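Side-chain contacts in transcriptional regulator (Pseudomonas aeruginosa, PDB 3E7Q), which probably binds cis-regulatory DNA through a helix-turn-helix domain and acts as a transcriptional repressor of the TetR family: residues G79-A84 with R89-A94; I164-L169 with E194-G199. All blocks are in the same frame, centred on the assembly; numbering follows the deposited sequence.

Interaction 1 of 2, residues G79-A84 with R89-A94; sequences GAIDTA and RPRLSA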
loop_
_atom_site.group_PDB
_atom_site.type_symbol
_atom_site.label_atom_id
_atom_site.label_comp_id
_atom_site.label_asym_id
_atom_site.label_seq_id
_atom_site.Cartn_x
_atom_site.Cartn_y
_atom_site.Cartn_z
ATOM N N GLY B 79 -9.803 20.800 3.519
ATOM C CA GLY B 79 -9.537 22.177 3.109
ATOM C C GLY B 79 -9.718 22.337 1.609
ATOM O O GLY B 79 -10.333 23.306 1.154
ATOM N N ALA B 80 -9.169 21.378 0.853
ATOM C CA ALA B 80 -9.169 21.441 -0.593
ATOM C C ALA B 80 -10.615 21.320 -1.134
ATOM O O ALA B 80 -10.997 22.102 -2.012
ATOM C CB ALA B 80 -8.244 20.399 -1.167
ATOM N N ILE B 81 -11.426 20.417 -0.564
ATOM C CA ILE B 81 -12.881 20.363 -0.860
ATOM C C ILE B 81 -13.695 21.639 -0.455
ATOM O O ILE B 81 -14.510 22.146 -1.251
ATOM C CB ILE B 81 -13.514 19.078 -0.295
ATOM C CG1 ILE B 81 -12.999 17.866 -1.081
ATOM C CG2 ILE B 81 -15.037 19.130 -0.344
ATOM C CD1 ILE B 81 -13.454 16.562 -0.509
ATOM N N ASP B 82 -13.404 22.215 0.713
ATOM C CA ASP B 82 -14.159 23.364 1.229
ATOM C C ASP B 82 -13.941 24.675 0.508
ATOM O O ASP B 82 -14.817 25.555 0.555
ATOM C CB ASP B 82 -13.879 23.577 2.726
ATOM C CG ASP B 82 -14.486 22.471 3.591
ATOM O OD1 ASP B 82 -15.338 21.675 3.067
ATOM O OD2 ASP B 82 -14.095 22.385 4.790
ATOM N N THR B 83 -12.777 24.823 -0.110
ATOM C CA THR B 83 -12.416 26.063 -0.741
ATOM C C THR B 83 -12.446 25.922 -2.273
ATOM O O THR B 83 -11.972 26.813 -2.982
ATOM C CB THR B 83 -11.001 26.572 -0.266
ATOM O OG1 THR B 83 -9.983 25.658 -0.691
ATOM C CG2 THR B 83 -10.943 26.749 1.265
ATOM N N ALA B 84 -12.960 24.790 -2.763
ATOM C CA ALA B 84 -13.159 24.580 -4.179
ATOM C C ALA B 84 -14.541 25.133 -4.567
ATOM O O ALA B 84 -15.454 25.099 -3.741
ATOM C CB ALA B 84 -13.069 23.115 -4.518
ATOM N N ARG B 89 -17.528 17.909 -9.317
ATOM C CA ARG B 89 -16.291 17.660 -10.082
ATOM C C ARG B 89 -15.185 18.646 -9.714
ATOM O O ARG B 89 -14.039 18.236 -9.525
ATOM C CB ARG B 89 -16.543 17.586 -11.607
ATOM C CG ARG B 89 -17.315 16.332 -11.948
ATOM C CD ARG B 89 -16.843 15.462 -13.095
ATOM N NE ARG B 89 -15.397 15.139 -13.186
ATOM C CZ ARG B 89 -14.892 14.345 -14.130
ATOM N NH1 ARG B 89 -15.699 13.744 -14.967
ATOM N NH2 ARG B 89 -13.604 14.120 -14.213
ATOM N N PRO B 90 -15.516 19.941 -9.556
ATOM C CA PRO B 90 -14.467 20.853 -9.093
ATOM C C PRO B 90 -13.888 20.505 -7.685
ATOM O O PRO B 90 -12.680 20.596 -7.504
ATOM C CB PRO B 90 -15.143 22.221 -9.127
ATOM C CG PRO B 90 -16.245 22.090 -10.094
ATOM C CD PRO B 90 -16.750 20.666 -9.842
ATOM N N ARG B 91 -14.754 20.073 -6.760
ATOM C CA ARG B 91 -14.379 19.559 -5.430
ATOM C C ARG B 91 -13.533 18.269 -5.499
ATOM O O ARG B 91 -12.519 18.150 -4.801
ATOM C CB ARG B 91 -15.621 19.285 -4.567
ATOM C CG ARG B 91 -16.500 20.466 -4.258
ATOM C CD ARG B 91 -17.624 20.145 -3.266
ATOM N NE ARG B 91 -17.936 21.355 -2.512
ATOM C CZ ARG B 91 -19.122 21.634 -1.938
ATOM N NH1 ARG B 91 -20.136 20.760 -1.975
ATOM N NH2 ARG B 91 -19.317 22.808 -1.313
ATOM N N LEU B 92 -13.933 17.315 -6.341
ATOM C CA LEU B 92 -13.102 16.126 -6.576
ATOM C C LEU B 92 -11.713 16.497 -7.186
ATOM O O LEU B 92 -10.706 15.961 -6.756
ATOM C CB LEU B 92 -13.787 15.063 -7.468
ATOM C CG LEU B 92 -14.912 14.212 -6.870
ATOM C CD1 LEU B 92 -15.637 13.532 -7.952
ATOM C CD2 LEU B 92 -14.425 13.220 -5.780
ATOM N N SER B 93 -11.691 17.373 -8.184
ATOM C CA SER B 93 -10.430 17.855 -8.785
ATOM C C SER B 93 -9.531 18.539 -7.823
ATOM O O SER B 93 -8.337 18.373 -7.906
ATOM C CB SER B 93 -10.696 18.816 -9.942
ATOM O OG SER B 93 -11.550 18.151 -10.817
ATOM N N ALA B 94 -10.095 19.316 -6.917
ATOM C CA ALA B 94 -9.300 19.952 -5.889
ATOM C C ALA B 94 -8.738 18.871 -4.953
ATOM O O ALA B 94 -7.570 18.904 -4.665
ATOM C CB ALA B 94 -10.113 21.004 -5.132
#
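Ala80 and Ala94 meet where helix 58-82 ends and, after a short turn, helix 88-99 begins: two successive helices joined by a short turn, in an all-helical TetR-family regulator. Small residues suit such a corner, since Ala80 O lies only 3.4 Å from Ala94 CB and the CA atoms of this pair are 5.5 Å apart. One residue on, Ile81 CG1 packs against the backbone at Arg91 O, while CG2, anti to the backbone N, touches Arg91 CD at 4.0 Å. The aliphatic part of Arg91, extended from CG to NE, crosses the isoleucine at about a right angle, leaving its guanidinium to reach Gln147 on helix 124-152. Thr83 is the first residue to leave helical geometry, and its hydroxyl OG1 donates to Gly79 O at 3.0 Å; Thr83 N donates to the same oxygen from the opposite face of the carbonyl plane, so two bonds grip that oxygen in the last turn of helix 58-82. The chain then turns Ala84 toward helix 88-99, its methyl resting over Arg91 and Ala94, neighbours about one helical turn apart. There Ala84 CB stands 3.9 Å from Arg91 CA and 3.7 Å from Ala94 CB.

Interaction 2 of 2, residues I164-L169 with E194-G199; sequences ISLSAL and EAWVDG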
loop_
_atom_site.group_PDB
_atom_site.type_symbol
_atom_site.label_atom_id
_atom_site.label_comp_id
_atom_site.label_asym_id
_atom_site.label_seq_id
_atom_site.Cartn_x
_atom_site.Cartn_y
_atom_site.Cartn_z
ATOM N N ILE B 164 -14.951 3.391 -1.708
ATOM C CA ILE B 164 -13.939 2.407 -1.514
ATOM C C ILE B 164 -13.066 2.265 -2.786
ATOM O O ILE B 164 -11.847 2.158 -2.682
ATOM C CB ILE B 164 -14.517 1.002 -1.089
ATOM C CG1 ILE B 164 -15.042 1.066 0.344
ATOM C CG2 ILE B 164 -13.454 -0.167 -1.342
ATOM C CD1 ILE B 164 -16.114 0.024 0.691
ATOM N N SER B 165 -13.665 2.329 -3.959
ATOM C CA SER B 165 -12.931 2.177 -5.215
ATOM C C SER B 165 -11.962 3.332 -5.436
ATOM O O SER B 165 -10.780 3.157 -5.786
ATOM C CB SER B 165 -13.935 2.102 -6.373
ATOM O OG SER B 165 -13.285 1.942 -7.634
ATOM N N LEU B 166 -12.499 4.532 -5.322
ATOM C CA LEU B 166 -11.708 5.709 -5.460
ATOM C C LEU B 166 -10.559 5.835 -4.382
ATOM O O LEU B 166 -9.438 6.215 -4.734
ATOM C CB LEU B 166 -12.618 6.961 -5.480
ATOM C CG LEU B 166 -11.901 8.289 -5.801
ATOM C CD1 LEU B 166 -11.111 8.217 -7.174
ATOM C CD2 LEU B 166 -12.888 9.475 -5.738
ATOM N N SER B 167 -10.848 5.568 -3.109
ATOM C CA SER B 167 -9.804 5.500 -2.076
ATOM C C SER B 167 -8.726 4.472 -2.402
ATOM O O SER B 167 -7.551 4.745 -2.249
ATOM C CB SER B 167 -10.382 5.149 -0.696
ATOM O OG SER B 167 -11.385 6.093 -0.388
ATOM N N ALA B 168 -9.140 3.301 -2.835
ATOM C CA ALA B 168 -8.222 2.287 -3.268
ATOM C C ALA B 168 -7.277 2.771 -4.382
ATOM O O ALA B 168 -6.070 2.565 -4.306
ATOM C CB ALA B 168 -8.991 0.999 -3.640
ATOM N N LEU B 169 -7.816 3.458 -5.386
ATOM C CA LEU B 169 -7.034 3.991 -6.502
ATOM C C LEU B 169 -6.004 5.014 -6.052
ATOM O O LEU B 169 -4.848 4.945 -6.460
ATOM C CB LEU B 169 -7.915 4.612 -7.562
ATOM C CG LEU B 169 -7.275 5.262 -8.827
ATOM C CD1 LEU B 169 -6.448 4.235 -9.577
ATOM C CD2 LEU B 169 -8.345 5.897 -9.738
ATOM N N GLU B 194 -9.146 11.748 -12.537
ATOM C CA GLU B 194 -10.187 12.331 -13.354
ATOM C C GLU B 194 -10.749 11.311 -14.308
ATOM O O GLU B 194 -11.937 11.352 -14.604
ATOM C CB GLU B 194 -9.686 13.510 -14.201
ATOM C CG GLU B 194 -9.107 14.670 -13.477
ATOM C CD GLU B 194 -10.076 15.430 -12.599
ATOM O OE1 GLU B 194 -11.288 15.151 -12.575
ATOM O OE2 GLU B 194 -9.610 16.368 -11.909
ATOM N N ALA B 195 -9.886 10.448 -14.852
ATOM C CA ALA B 195 -10.335 9.436 -15.823
ATOM C C ALA B 195 -11.289 8.424 -15.200
ATOM O O ALA B 195 -12.217 7.906 -15.862
ATOM C CB ALA B 195 -9.158 8.753 -16.490
ATOM N N TRP B 196 -11.049 8.118 -13.925
ATOM C CA TRP B 196 -11.938 7.276 -13.164
ATOM C C TRP B 196 -13.354 7.875 -12.992
ATOM O O TRP B 196 -14.367 7.193 -13.115
ATOM C CB TRP B 196 -11.332 7.093 -11.764
ATOM C CG TRP B 196 -12.103 6.204 -10.894
ATOM C CD1 TRP B 196 -11.924 4.883 -10.792
ATOM C CD2 TRP B 196 -13.172 6.545 -9.959
ATOM N NE1 TRP B 196 -12.789 4.363 -9.867
ATOM C CE2 TRP B 196 -13.581 5.344 -9.357
ATOM C CE3 TRP B 196 -13.814 7.722 -9.595
ATOM C CZ2 TRP B 196 -14.614 5.270 -8.418
ATOM C CZ3 TRP B 196 -14.842 7.655 -8.651
ATOM C CH2 TRP B 196 -15.216 6.429 -8.058
ATOM N N VAL B 197 -13.385 9.130 -12.581
ATOM C CA VAL B 197 -14.654 9.880 -12.487
ATOM C C VAL B 197 -15.355 9.937 -13.815
ATOM O O VAL B 197 -16.567 9.752 -13.857
ATOM C CB VAL B 197 -14.474 11.334 -11.914
ATOM C CG1 VAL B 197 -15.791 11.974 -11.647
ATOM C CG2 VAL B 197 -13.614 11.300 -10.615
ATOM N N ASP B 198 -14.587 10.182 -14.890
ATOM C CA ASP B 198 -15.136 10.169 -16.251
ATOM C C ASP B 198 -15.833 8.851 -16.512
ATOM O O ASP B 198 -16.934 8.817 -17.054
ATOM C CB ASP B 198 -14.059 10.299 -17.343
ATOM C CG ASP B 198 -13.429 11.676 -17.440
ATOM O OD1 ASP B 198 -13.874 12.649 -16.813
ATOM O OD2 ASP B 198 -12.442 11.770 -18.191
ATOM N N GLY B 199 -15.143 7.767 -16.180
ATOM C CA GLY B 199 -15.683 6.414 -16.289
ATOM C C GLY B 199 -17.029 6.205 -15.621
ATOM O O GLY B 199 -17.952 5.732 -16.247
#
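Helices 159-179 and 186-204 run nearly antiparallel where Ser165, Leu166 and Leu169 face Trp196, the axes of the two short segments inclined at 159° and 11.3 Å apart at their closest. The pairing is consistent with the helix pair that, in TetR-family regulators, builds the four-helix-bundle dimer interface, and the wide spacing is bridged chiefly by one large side chain, with two leucines packed against it. Trp196 is that bridge: with CG anti to the backbone N (chi1 -177°), its indole extends from helix 186-204 to the opposing helix. Leu166 covers one face of the ring. Its CB sits over the six-membered ring, 3.9 Å from the centroid, in a CH-pi contact, and CD1 lies 3.7 Å from Trp196 CE3, so a branched aliphatic residue matches the broad aromatic surface. Leu169 runs alongside Trp196, the two side chains pointing opposite ways, with Leu169 CD2 3.8 Å from Trp196 CB. Serine suits the remaining place, being small enough to fit beside the indole and polar enough to receive its N-H inside a buried contact. Ser165 also packs on Ile192 of the second subunit, which places this contact beside the dimer interface. At the ring edge, near its plane, Trp196 NE1 donates to Ser165 OG over 3.3 Å, a weak bond bent to 141° at the hydrogen.

How the interactions relate
Interaction 1 is a surface contact and interaction 2 a buried one, their centres about 15 Å apart. Both join consecutive helices, but the first does so across a short turn with close backbones, using alanine methyls and the aliphatic part of an arginine; the second has its axes spaced so that a tryptophan side chain spans the gap. Helices 88-99 and 186-204 connect the two: the Arg89 guanidinium forms salt bridges with Asp198 and Glu194, Ser93 OG probably hydrogen-bonds to Glu194, and Leu92 packs on Val197. Leu92 also touches Leu166, tying both helices of interaction 2 to helix 88-99. Asp198 further pairs with Arg207 of the second subunit, extending this charged network into the dimer.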